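PDB 5KBP: glycosyl hydrolase, family 38 from Enterococcus faecalis, which probably hydrolyses alpha-mannosidic bonds in carbohydrates. Local coordinates for residues T565-N570 / L750-G755; I573-T578 / E629-L634; I829-V834 / I855-H860; H842-G847 / I892-F897. One frame throughout, in Å; residues are numbered along the deposited sequence.

Contact 1: T565-N570 / L750-G755; sequences TGDIGN and LIRCVG
The guanidinium of Arg752 meets this contact with its edge: the carboxylate of Asp567 and the backbone carbonyl of Asn570 both lie near its plane, while the carboxylate itself is turned 44° from that plane. Arg752 NH2 forms a salt bridge with Asp567 OD2 at 2.8 Å, using the syn lone pair of the oxygen. The same nitrogen reaches Asn570 O at 2.9 Å, and NH1 joins it at 3.1 Å, so a single carbonyl oxygen is held by two donors end-on. Extended through chi1 and chi2, the arginine bends at chi3 (71°), which brings its guanidinium to these partners. The other carboxylate oxygen, Asp567 OD1, accepts from Phe575 N and from Gly569 N at 3.0 Å; the latter bond closes an Asx turn just where strand 555-566 of the antiparallel sheet gives way to loop, its amide approaching from above the carboxylate plane. Arginine suits this buried place because its many N-H groups also serve Ser301 and Asn298 O. Val754 adds methyl packing: CG1 lies beside Asp567 OD2, and CG2 on Asn570 C at 3.5 Å. The CB of Asn570 heads away from 750-755, and its OD1 receives the N-H groups of Tyr572 and Ile573.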
# COMPACT_ATOMS: atom_id res chain seq x y z
N THR A 565 -28.99 -3.85 14.21
CA THR A 565 -29.89 -4.62 13.37
C THR A 565 -29.08 -5.39 12.34
O THR A 565 -27.91 -5.11 12.11
CB THR A 565 -30.92 -3.72 12.66
OG1 THR A 565 -30.26 -2.94 11.65
CG2 THR A 565 -31.61 -2.79 13.64
N GLY A 566 -29.73 -6.37 11.73
CA GLY A 566 -29.10 -7.10 10.65
C GLY A 566 -29.01 -6.28 9.38
O GLY A 566 -29.71 -5.29 9.19
N ASP A 567 -28.12 -6.71 8.50
CA ASP A 567 -27.95 -6.05 7.20
C ASP A 567 -27.54 -7.11 6.19
O ASP A 567 -26.43 -7.64 6.26
CB ASP A 567 -26.93 -4.92 7.28
CG ASP A 567 -26.75 -4.21 5.95
OD1 ASP A 567 -27.62 -4.37 5.06
OD2 ASP A 567 -25.75 -3.48 5.79
N ILE A 568 -28.44 -7.41 5.25
CA ILE A 568 -28.16 -8.41 4.22
C ILE A 568 -28.10 -7.71 2.87
O ILE A 568 -28.49 -8.28 1.84
CB ILE A 568 -29.22 -9.53 4.23
CG1 ILE A 568 -30.63 -8.94 4.10
CG2 ILE A 568 -29.10 -10.36 5.50
CD1 ILE A 568 -31.72 -9.98 4.03
N GLY A 569 -27.60 -6.48 2.86
CA GLY A 569 -27.43 -5.75 1.62
C GLY A 569 -26.05 -5.91 1.02
O GLY A 569 -25.57 -7.03 0.84
N ASN A 570 -25.40 -4.79 0.71
CA ASN A 570 -24.07 -4.80 0.12
C ASN A 570 -23.36 -3.52 0.53
O ASN A 570 -23.84 -2.75 1.37
CB ASN A 570 -24.15 -4.97 -1.40
CG ASN A 570 -25.14 -4.02 -2.04
OD1 ASN A 570 -25.20 -2.84 -1.70
ND2 ASN A 570 -25.94 -4.53 -2.97
N LEU A 750 -22.63 4.01 13.30
CA LEU A 750 -21.24 3.83 13.71
C LEU A 750 -20.47 2.91 12.77
O LEU A 750 -19.36 3.23 12.35
CB LEU A 750 -21.19 3.30 15.15
CG LEU A 750 -21.86 4.16 16.22
CD1 LEU A 750 -21.72 3.50 17.59
CD2 LEU A 750 -21.27 5.56 16.23
N ILE A 751 -21.06 1.76 12.44
CA ILE A 751 -20.37 0.76 11.63
C ILE A 751 -21.43 -0.09 10.94
O ILE A 751 -22.47 -0.41 11.53
CB ILE A 751 -19.40 -0.08 12.50
CG1 ILE A 751 -18.54 -1.00 11.63
CG2 ILE A 751 -20.17 -0.89 13.54
CD1 ILE A 751 -17.47 -1.74 12.41
N ARG A 752 -21.17 -0.44 9.68
CA ARG A 752 -22.07 -1.28 8.90
C ARG A 752 -21.25 -2.34 8.20
O ARG A 752 -20.29 -2.02 7.49
CB ARG A 752 -22.87 -0.45 7.89
CG ARG A 752 -23.99 -1.22 7.21
CD ARG A 752 -24.85 -0.31 6.34
NE ARG A 752 -24.15 0.13 5.14
CZ ARG A 752 -24.17 -0.53 3.99
NH1 ARG A 752 -23.51 -0.06 2.94
NH2 ARG A 752 -24.85 -1.66 3.88
N CYS A 753 -21.64 -3.60 8.38
CA CYS A 753 -20.83 -4.74 7.95
C CYS A 753 -21.62 -5.58 6.95
O CYS A 753 -22.72 -6.05 7.25
CB CYS A 753 -20.43 -5.59 9.16
SG CYS A 753 -19.84 -4.62 10.58
N VAL A 754 -21.04 -5.77 5.76
CA VAL A 754 -21.64 -6.57 4.70
C VAL A 754 -20.56 -7.49 4.13
O VAL A 754 -19.38 -7.38 4.46
CB VAL A 754 -22.26 -5.71 3.59
CG1 VAL A 754 -23.52 -5.02 4.11
CG2 VAL A 754 -21.26 -4.68 3.10
N GLY A 755 -20.99 -8.40 3.26
CA GLY A 755 -20.08 -9.41 2.75
C GLY A 755 -19.84 -9.40 1.25
O GLY A 755 -19.01 -10.17 0.75

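Contact 2: I573-T578 / E629-L634; sequences IFFKPT and EFRERL
The carbonyl oxygen of Phe630 accepts from Arg633 N at 3.3 Å and also lies over a face of the Phe575 ring, offset toward the rim, 3.4 Å from Phe575 CE2. That hydrogen bond belongs to the short 3-10 turn at 630-631, which packs here against the irregular loop 573-578 in the galactose mutarotase-like beta domain of family 38. The two phenylalanines form an offset edge-to-face pair, the edge of Phe630 directed toward the face of Phe575, with ring centroids 5.7 Å apart and planes at 65°. Phe630 reaches this place through a chi1 of 61°, which sets CG between the backbone N and the carbonyl carbon and turns the ring toward the loop. Arg631 CA makes a CH-pi contact over the same face of Phe575 that receives the carbonyl; the charged end of that arginine goes elsewhere, to a cation-pi contact with Trp293. Large flat residues suit such a junction, since each ring offers a face and an edge at once to chains that share no regular backbone pairing. Arg633 flanks the turn, its guanidinium in a salt bridge with Glu756 and bonded to Ile568 O. Ile573, a branched residue, sets CG2 over a face of Phe630, 4.1 Å from the ring centroid, while CD1 reaches the rim, 3.5 Å from Phe630 CE2.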
# COMPACT_ATOMS: atom_id res chain seq x y z
N ILE A 573 -25.84 -0.53 -0.36
CA ILE A 573 -27.20 -0.39 0.14
C ILE A 573 -27.36 -1.19 1.43
O ILE A 573 -26.88 -2.33 1.54
CB ILE A 573 -28.24 -0.85 -0.91
CG1 ILE A 573 -28.07 -0.06 -2.20
CG2 ILE A 573 -29.66 -0.71 -0.37
CD1 ILE A 573 -29.02 -0.46 -3.30
N PHE A 574 -28.02 -0.59 2.41
CA PHE A 574 -28.42 -1.27 3.63
C PHE A 574 -29.82 -1.86 3.45
O PHE A 574 -30.70 -1.22 2.87
CB PHE A 574 -28.40 -0.31 4.82
CG PHE A 574 -29.13 -0.83 6.04
CD1 PHE A 574 -28.49 -1.66 6.95
CD2 PHE A 574 -30.45 -0.47 6.29
CE1 PHE A 574 -29.15 -2.13 8.07
CE2 PHE A 574 -31.11 -0.93 7.41
CZ PHE A 574 -30.46 -1.77 8.30
N PHE A 575 -30.01 -3.07 3.97
CA PHE A 575 -31.33 -3.70 3.92
C PHE A 575 -31.47 -4.61 5.13
O PHE A 575 -30.75 -5.61 5.24
CB PHE A 575 -31.53 -4.48 2.62
CG PHE A 575 -32.90 -5.09 2.50
CD1 PHE A 575 -33.98 -4.32 2.10
CD2 PHE A 575 -33.11 -6.43 2.78
CE1 PHE A 575 -35.25 -4.87 1.98
CE2 PHE A 575 -34.37 -6.99 2.67
CZ PHE A 575 -35.44 -6.21 2.27
N LYS A 576 -32.39 -4.28 6.02
CA LYS A 576 -32.64 -5.09 7.20
C LYS A 576 -33.43 -6.34 6.82
O LYS A 576 -34.39 -6.24 6.05
CB LYS A 576 -33.40 -4.29 8.25
CG LYS A 576 -33.69 -5.04 9.54
CD LYS A 576 -34.61 -4.24 10.45
CE LYS A 576 -35.95 -3.98 9.78
NZ LYS A 576 -36.87 -3.21 10.66
N PRO A 577 -33.04 -7.52 7.31
CA PRO A 577 -33.86 -8.72 7.06
C PRO A 577 -35.28 -8.52 7.56
O PRO A 577 -35.53 -7.80 8.53
CB PRO A 577 -33.12 -9.82 7.84
CG PRO A 577 -32.16 -9.10 8.74
CD PRO A 577 -31.80 -7.84 8.03
N THR A 578 -36.22 -9.18 6.87
CA THR A 578 -37.63 -8.85 7.02
C THR A 578 -38.17 -9.17 8.40
O THR A 578 -39.14 -8.53 8.85
CB THR A 578 -38.45 -9.57 5.95
OG1 THR A 578 -38.34 -10.98 6.12
CG2 THR A 578 -37.95 -9.20 4.56
N GLU A 629 -31.78 -9.98 -6.12
CA GLU A 629 -32.05 -8.61 -5.70
C GLU A 629 -32.26 -8.56 -4.19
O GLU A 629 -32.94 -9.42 -3.61
CB GLU A 629 -33.28 -8.07 -6.43
CG GLU A 629 -33.55 -6.60 -6.18
N PHE A 630 -31.66 -7.56 -3.55
CA PHE A 630 -31.60 -7.54 -2.09
C PHE A 630 -32.99 -7.44 -1.46
O PHE A 630 -33.20 -7.96 -0.36
CB PHE A 630 -30.71 -6.40 -1.60
CG PHE A 630 -31.18 -5.03 -2.01
CD1 PHE A 630 -32.05 -4.32 -1.21
CD2 PHE A 630 -30.73 -4.45 -3.18
CE1 PHE A 630 -32.49 -3.06 -1.57
CE2 PHE A 630 -31.16 -3.19 -3.56
CZ PHE A 630 -32.04 -2.49 -2.75
N ARG A 631 -33.94 -6.80 -2.14
CA ARG A 631 -35.28 -6.68 -1.59
C ARG A 631 -36.02 -8.02 -1.55
O ARG A 631 -36.95 -8.17 -0.75
CB ARG A 631 -36.10 -5.67 -2.39
CG ARG A 631 -35.90 -4.23 -1.94
CD ARG A 631 -36.94 -3.31 -2.57
NE ARG A 631 -36.71 -3.12 -4.00
CZ ARG A 631 -37.58 -2.54 -4.83
NH1 ARG A 631 -38.75 -2.11 -4.36
NH2 ARG A 631 -37.29 -2.41 -6.11
N GLU A 632 -35.63 -8.98 -2.39
CA GLU A 632 -36.27 -10.29 -2.43
C GLU A 632 -35.53 -11.33 -1.59
O GLU A 632 -35.77 -12.53 -1.75
CB GLU A 632 -36.37 -10.77 -3.88
CG GLU A 632 -37.10 -9.81 -4.81
CD GLU A 632 -38.60 -9.78 -4.55
OE1 GLU A 632 -39.17 -10.83 -4.21
OE2 GLU A 632 -39.20 -8.70 -4.70
N ARG A 633 -34.65 -10.89 -0.69
CA ARG A 633 -33.81 -11.81 0.07
C ARG A 633 -34.54 -12.28 1.32
O ARG A 633 -35.08 -11.47 2.08
CB ARG A 633 -32.48 -11.14 0.43
CG ARG A 633 -31.58 -10.97 -0.78
CD ARG A 633 -30.21 -10.42 -0.43
NE ARG A 633 -29.34 -10.44 -1.60
CZ ARG A 633 -28.11 -9.92 -1.64
NH1 ARG A 633 -27.60 -9.33 -0.56
NH2 ARG A 633 -27.40 -9.99 -2.75
N LEU A 634 -34.54 -13.60 1.53
CA LEU A 634 -35.24 -14.22 2.64
C LEU A 634 -34.35 -14.49 3.84
O LEU A 634 -34.85 -14.96 4.87
CB LEU A 634 -35.87 -15.54 2.18
CG LEU A 634 -36.72 -15.50 0.90
CD1 LEU A 634 -37.08 -16.91 0.45
CD2 LEU A 634 -37.96 -14.65 1.12

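Contact 3: I829-V834 / I855-H860; sequences IGWTAV and IPCELH
Ile829 and Cys857 mark the nearer approach of two extended backbones that run roughly the same way, their CA atoms 8.6 Å apart, and the spacing widens to 11.4 Å between the CA atoms of Trp831 and Leu859. At such distances the chains meet through side chains alone. Alternation does the work on both: Ile829 and Trp831 face across from strand 829-836, and Ile855, Cys857 and Leu859 face back from the loop that leads into strand 860-861. Ile829 fills the end where the backbones are close. Its CG1 touches Ile855 CD1 at 3.6 Å and its CD1 meets Cys857 SG at 3.6 Å, while CG2 lies over a face of the Trp831 ring. The wider end calls for a longer residue, and Trp831 supplies it. With CG anti to the carbonyl carbon (chi1 -55°), the indole extends across the gap until CH2 stands 4.0 Å from Leu859 CD1. Indole and leucine come from opposing chains and run past one another. Cys857 SG is small enough to fit between isoleucine and indole; it approaches the six-membered ring obliquely, 5.2 Å from the centroid, in a sulfur-aromatic contact. The cluster goes on beyond these residues: Trp831 also meets the ring of Trp895, and His824 stands edge-to-face with it. A sheet face covered by an extended segment through interleaved apolar side chains is consistent with the interior of the beta sandwich expected of this C-terminal domain.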
# COMPACT_ATOMS: atom_id res chain seq x y z
N ILE A 829 -19.44 31.89 10.79
CA ILE A 829 -18.56 31.61 9.66
C ILE A 829 -17.78 30.34 9.94
O ILE A 829 -17.35 30.09 11.07
CB ILE A 829 -17.60 32.79 9.40
CG1 ILE A 829 -18.38 34.08 9.18
CG2 ILE A 829 -16.71 32.50 8.20
CD1 ILE A 829 -17.51 35.31 9.09
N GLY A 830 -17.60 29.52 8.90
CA GLY A 830 -16.72 28.37 8.96
C GLY A 830 -15.44 28.66 8.21
O GLY A 830 -15.47 29.11 7.05
N TRP A 831 -14.31 28.42 8.87
CA TRP A 831 -12.99 28.68 8.31
C TRP A 831 -12.34 27.35 7.96
O TRP A 831 -12.20 26.48 8.82
CB TRP A 831 -12.13 29.47 9.30
CG TRP A 831 -12.78 30.75 9.74
CD1 TRP A 831 -13.55 30.94 10.85
CD2 TRP A 831 -12.74 32.01 9.06
NE1 TRP A 831 -13.98 32.24 10.91
CE2 TRP A 831 -13.50 32.92 9.82
CE3 TRP A 831 -12.12 32.46 7.89
CZ2 TRP A 831 -13.66 34.25 9.44
CZ3 TRP A 831 -12.28 33.78 7.51
CH2 TRP A 831 -13.04 34.66 8.29
N THR A 832 -11.95 27.20 6.69
CA THR A 832 -11.54 25.91 6.16
C THR A 832 -10.11 25.84 5.64
O THR A 832 -9.59 24.73 5.52
CB THR A 832 -12.49 25.48 5.03
OG1 THR A 832 -12.44 26.45 3.97
CG2 THR A 832 -13.91 25.35 5.54
N ALA A 833 -9.47 26.96 5.33
CA ALA A 833 -8.16 26.90 4.71
C ALA A 833 -7.31 28.10 5.11
O ALA A 833 -7.78 29.24 5.12
CB ALA A 833 -8.27 26.85 3.18
N VAL A 834 -6.05 27.81 5.46
CA VAL A 834 -4.99 28.81 5.57
C VAL A 834 -3.74 28.18 4.98
O VAL A 834 -3.18 27.24 5.56
CB VAL A 834 -4.73 29.25 7.02
CG1 VAL A 834 -3.42 30.02 7.11
CG2 VAL A 834 -5.87 30.12 7.52
N ILE A 855 -23.63 38.98 6.26
CA ILE A 855 -23.01 39.25 7.56
C ILE A 855 -21.70 40.00 7.33
O ILE A 855 -21.09 39.88 6.26
CB ILE A 855 -22.77 37.94 8.34
CG1 ILE A 855 -21.69 37.10 7.67
CG2 ILE A 855 -24.07 37.15 8.47
CD1 ILE A 855 -21.41 35.79 8.38
N PRO A 856 -21.25 40.81 8.29
CA PRO A 856 -19.95 41.48 8.13
C PRO A 856 -18.81 40.48 8.22
O PRO A 856 -18.82 39.57 9.06
CB PRO A 856 -19.92 42.48 9.29
CG PRO A 856 -20.82 41.87 10.32
CD PRO A 856 -21.91 41.18 9.55
N CYS A 857 -17.82 40.65 7.35
CA CYS A 857 -16.69 39.72 7.31
C CYS A 857 -15.45 40.50 6.84
O CYS A 857 -15.19 40.60 5.64
CB CYS A 857 -16.97 38.52 6.42
SG CYS A 857 -15.77 37.18 6.57
N GLU A 858 -14.70 41.03 7.80
CA GLU A 858 -13.42 41.68 7.54
C GLU A 858 -12.32 40.85 8.18
O GLU A 858 -12.39 40.52 9.36
CB GLU A 858 -13.41 43.11 8.09
N LEU A 859 -11.30 40.51 7.38
CA LEU A 859 -10.19 39.68 7.83
C LEU A 859 -8.91 40.50 7.83
O LEU A 859 -8.62 41.21 6.86
CB LEU A 859 -10.04 38.46 6.93
CG LEU A 859 -9.03 37.38 7.35
CD1 LEU A 859 -9.53 36.63 8.58
CD2 LEU A 859 -8.76 36.42 6.20
N HIS A 860 -8.15 40.41 8.92
CA HIS A 860 -6.93 41.19 9.08
C HIS A 860 -5.78 40.28 9.48
O HIS A 860 -5.96 39.28 10.18
CB HIS A 860 -7.10 42.29 10.14
CG HIS A 860 -8.02 43.39 9.72
ND1 HIS A 860 -7.59 44.47 8.97
CD2 HIS A 860 -9.34 43.59 9.95
CE1 HIS A 860 -8.61 45.28 8.75
NE2 HIS A 860 -9.68 44.77 9.34

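Contact 4: H842-G847 / I892-F897; sequences HLVVRG and IRTWRF
Leu843 and Phe897 extend together in one direction, CB to CB at 3.9 Å, on the face of the sheet that also carries Val845 and Trp895. Trp895 turns an edge of its indole to the neighbouring strand: CE3 approaches Val845 O and CZ3 comes within 3.6 Å of Gly847 N. Since Gly847 has no side chain, the ring can lie close to the backbone there. Val845 CG2 meets Phe897 CE1 at 4.2 Å. Beneath these residues run strands 843-849 and 892-897, antiparallel neighbours in the five-stranded sheet of the C-terminal beta sandwich. Leu843 with Phe897, Val845 with Trp895 and Gly847 with Arg893 are hydrogen-bonded pairs; Trp895 N gives Val845 O a bond of 2.6 Å at 169°, while the return bond from Val845 N is weak. The opposite face carries Val844, Arg846, Thr894 and Arg896, mostly polar. Arg846 and Thr894 run alongside each other, with a weak bond from Arg846 NH2 to Thr894 OG1 at 3.3 Å, in the guanidinium plane; the stronger partner of Arg846 is Glu101, in a salt bridge. Just before the strand, His842 places CD2 over a face of the Arg896 guanidinium, the planes 44° apart, while Arg896 NH2 bonds to Glu874 O.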
# COMPACT_ATOMS: atom_id res chain seq x y z
N HIS A 842 1.71 34.01 -1.74
CA HIS A 842 0.71 34.82 -1.06
C HIS A 842 -0.05 33.98 -0.04
O HIS A 842 -0.36 32.81 -0.29
CB HIS A 842 -0.28 35.42 -2.07
CG HIS A 842 0.35 36.34 -3.07
ND1 HIS A 842 1.49 37.06 -2.80
CD2 HIS A 842 -0.00 36.65 -4.33
CE1 HIS A 842 1.81 37.79 -3.86
NE2 HIS A 842 0.92 37.56 -4.80
N LEU A 843 -0.36 34.58 1.11
CA LEU A 843 -1.15 33.88 2.11
C LEU A 843 -2.59 33.75 1.63
O LEU A 843 -3.23 34.76 1.32
CB LEU A 843 -1.09 34.61 3.45
CG LEU A 843 -1.86 33.92 4.58
CD1 LEU A 843 -1.28 32.54 4.86
CD2 LEU A 843 -1.85 34.77 5.84
N VAL A 844 -3.09 32.53 1.58
CA VAL A 844 -4.44 32.24 1.11
C VAL A 844 -5.28 31.79 2.30
O VAL A 844 -4.90 30.86 3.02
CB VAL A 844 -4.45 31.17 0.00
CG1 VAL A 844 -5.87 30.81 -0.38
CG2 VAL A 844 -3.68 31.67 -1.21
N VAL A 845 -6.42 32.46 2.50
CA VAL A 845 -7.36 32.13 3.56
C VAL A 845 -8.74 32.00 2.94
O VAL A 845 -9.14 32.83 2.12
CB VAL A 845 -7.36 33.19 4.68
CG1 VAL A 845 -8.33 32.79 5.79
CG2 VAL A 845 -5.96 33.39 5.23
N ARG A 846 -9.47 30.95 3.33
CA ARG A 846 -10.80 30.71 2.79
C ARG A 846 -11.78 30.40 3.91
O ARG A 846 -11.49 29.62 4.82
CB ARG A 846 -10.80 29.56 1.78
CG ARG A 846 -12.18 29.18 1.27
CD ARG A 846 -12.12 28.45 -0.07
NE ARG A 846 -11.10 27.41 -0.10
CZ ARG A 846 -9.95 27.52 -0.75
NH1 ARG A 846 -9.07 26.52 -0.72
NH2 ARG A 846 -9.67 28.61 -1.44
N GLY A 847 -12.95 31.04 3.84
CA GLY A 847 -14.06 30.74 4.72
C GLY A 847 -15.37 30.79 3.95
O GLY A 847 -15.39 31.10 2.76
N ILE A 892 -18.65 31.49 -0.60
CA ILE A 892 -17.34 30.92 -0.31
C ILE A 892 -16.32 31.99 -0.66
O ILE A 892 -16.00 32.20 -1.83
CB ILE A 892 -17.10 29.62 -1.09
CG1 ILE A 892 -18.26 28.65 -0.89
CG2 ILE A 892 -15.79 28.98 -0.65
CD1 ILE A 892 -18.22 27.46 -1.83
N ARG A 893 -15.80 32.67 0.35
CA ARG A 893 -14.88 33.78 0.15
C ARG A 893 -13.44 33.33 0.40
O ARG A 893 -13.16 32.61 1.36
CB ARG A 893 -15.23 34.95 1.07
CG ARG A 893 -14.37 36.19 0.84
CD ARG A 893 -14.98 37.42 1.49
NE ARG A 893 -16.23 37.81 0.85
CZ ARG A 893 -16.95 38.87 1.21
NH1 ARG A 893 -16.54 39.65 2.21
NH2 ARG A 893 -18.07 39.16 0.57
N THR A 894 -12.54 33.77 -0.48
CA THR A 894 -11.12 33.45 -0.38
C THR A 894 -10.32 34.75 -0.40
O THR A 894 -10.51 35.58 -1.30
CB THR A 894 -10.67 32.54 -1.53
OG1 THR A 894 -11.50 31.36 -1.55
CG2 THR A 894 -9.23 32.12 -1.34
N TRP A 895 -9.43 34.91 0.57
CA TRP A 895 -8.59 36.09 0.69
C TRP A 895 -7.19 35.82 0.15
O TRP A 895 -6.77 34.67 0.00
CB TRP A 895 -8.50 36.55 2.15
CG TRP A 895 -9.77 37.11 2.72
CD1 TRP A 895 -10.11 38.42 2.84
CD2 TRP A 895 -10.87 36.36 3.26
NE1 TRP A 895 -11.35 38.54 3.41
CE2 TRP A 895 -11.84 37.29 3.68
CE3 TRP A 895 -11.12 35.00 3.43
CZ2 TRP A 895 -13.04 36.90 4.27
CZ3 TRP A 895 -12.32 34.61 4.00
CH2 TRP A 895 -13.27 35.56 4.41
N ARG A 896 -6.48 36.90 -0.14
CA ARG A 896 -5.08 36.84 -0.54
C ARG A 896 -4.33 37.97 0.14
O ARG A 896 -4.71 39.14 0.02
CB ARG A 896 -4.92 36.96 -2.06
CG ARG A 896 -3.48 37.20 -2.50
CD ARG A 896 -3.38 37.77 -3.90
NE ARG A 896 -3.59 36.75 -4.93
CZ ARG A 896 -3.39 36.97 -6.23
NH1 ARG A 896 -2.99 38.15 -6.66
NH2 ARG A 896 -3.60 35.99 -7.10
N PHE A 897 -3.27 37.62 0.87
CA PHE A 897 -2.40 38.58 1.54
C PHE A 897 -1.05 38.57 0.84
O PHE A 897 -0.34 37.55 0.88
CB PHE A 897 -2.26 38.26 3.02
CG PHE A 897 -3.53 38.43 3.81
CD1 PHE A 897 -4.44 37.39 3.92
CD2 PHE A 897 -3.80 39.63 4.46
CE1 PHE A 897 -5.61 37.55 4.65
CE2 PHE A 897 -4.96 39.79 5.19
CZ PHE A 897 -5.87 38.75 5.28

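Along the chain, residues 565-570 open contact 1, and contact 2 opens and closes within its long loop: 573-578 follows directly, meets 629-634, and only at 750-755 does contact 1 close. The two touch, so the end of strand 555-566, the loop beyond it, residues 629-634 and residues 750-755 form one junction. Contacts 3 and 4 come later, in the C-terminal beta sandwich, and they cross: 829-834 opens contact 3, 842-847 opens contact 4, 855-860 closes the first and 892-897 the second. Their centres lie 8 Å apart. Contact 4 pairs neighbouring strands; contact 3 packs a loop on the same sheet. Contacts 1 and 3 have centres about 40 Å apart.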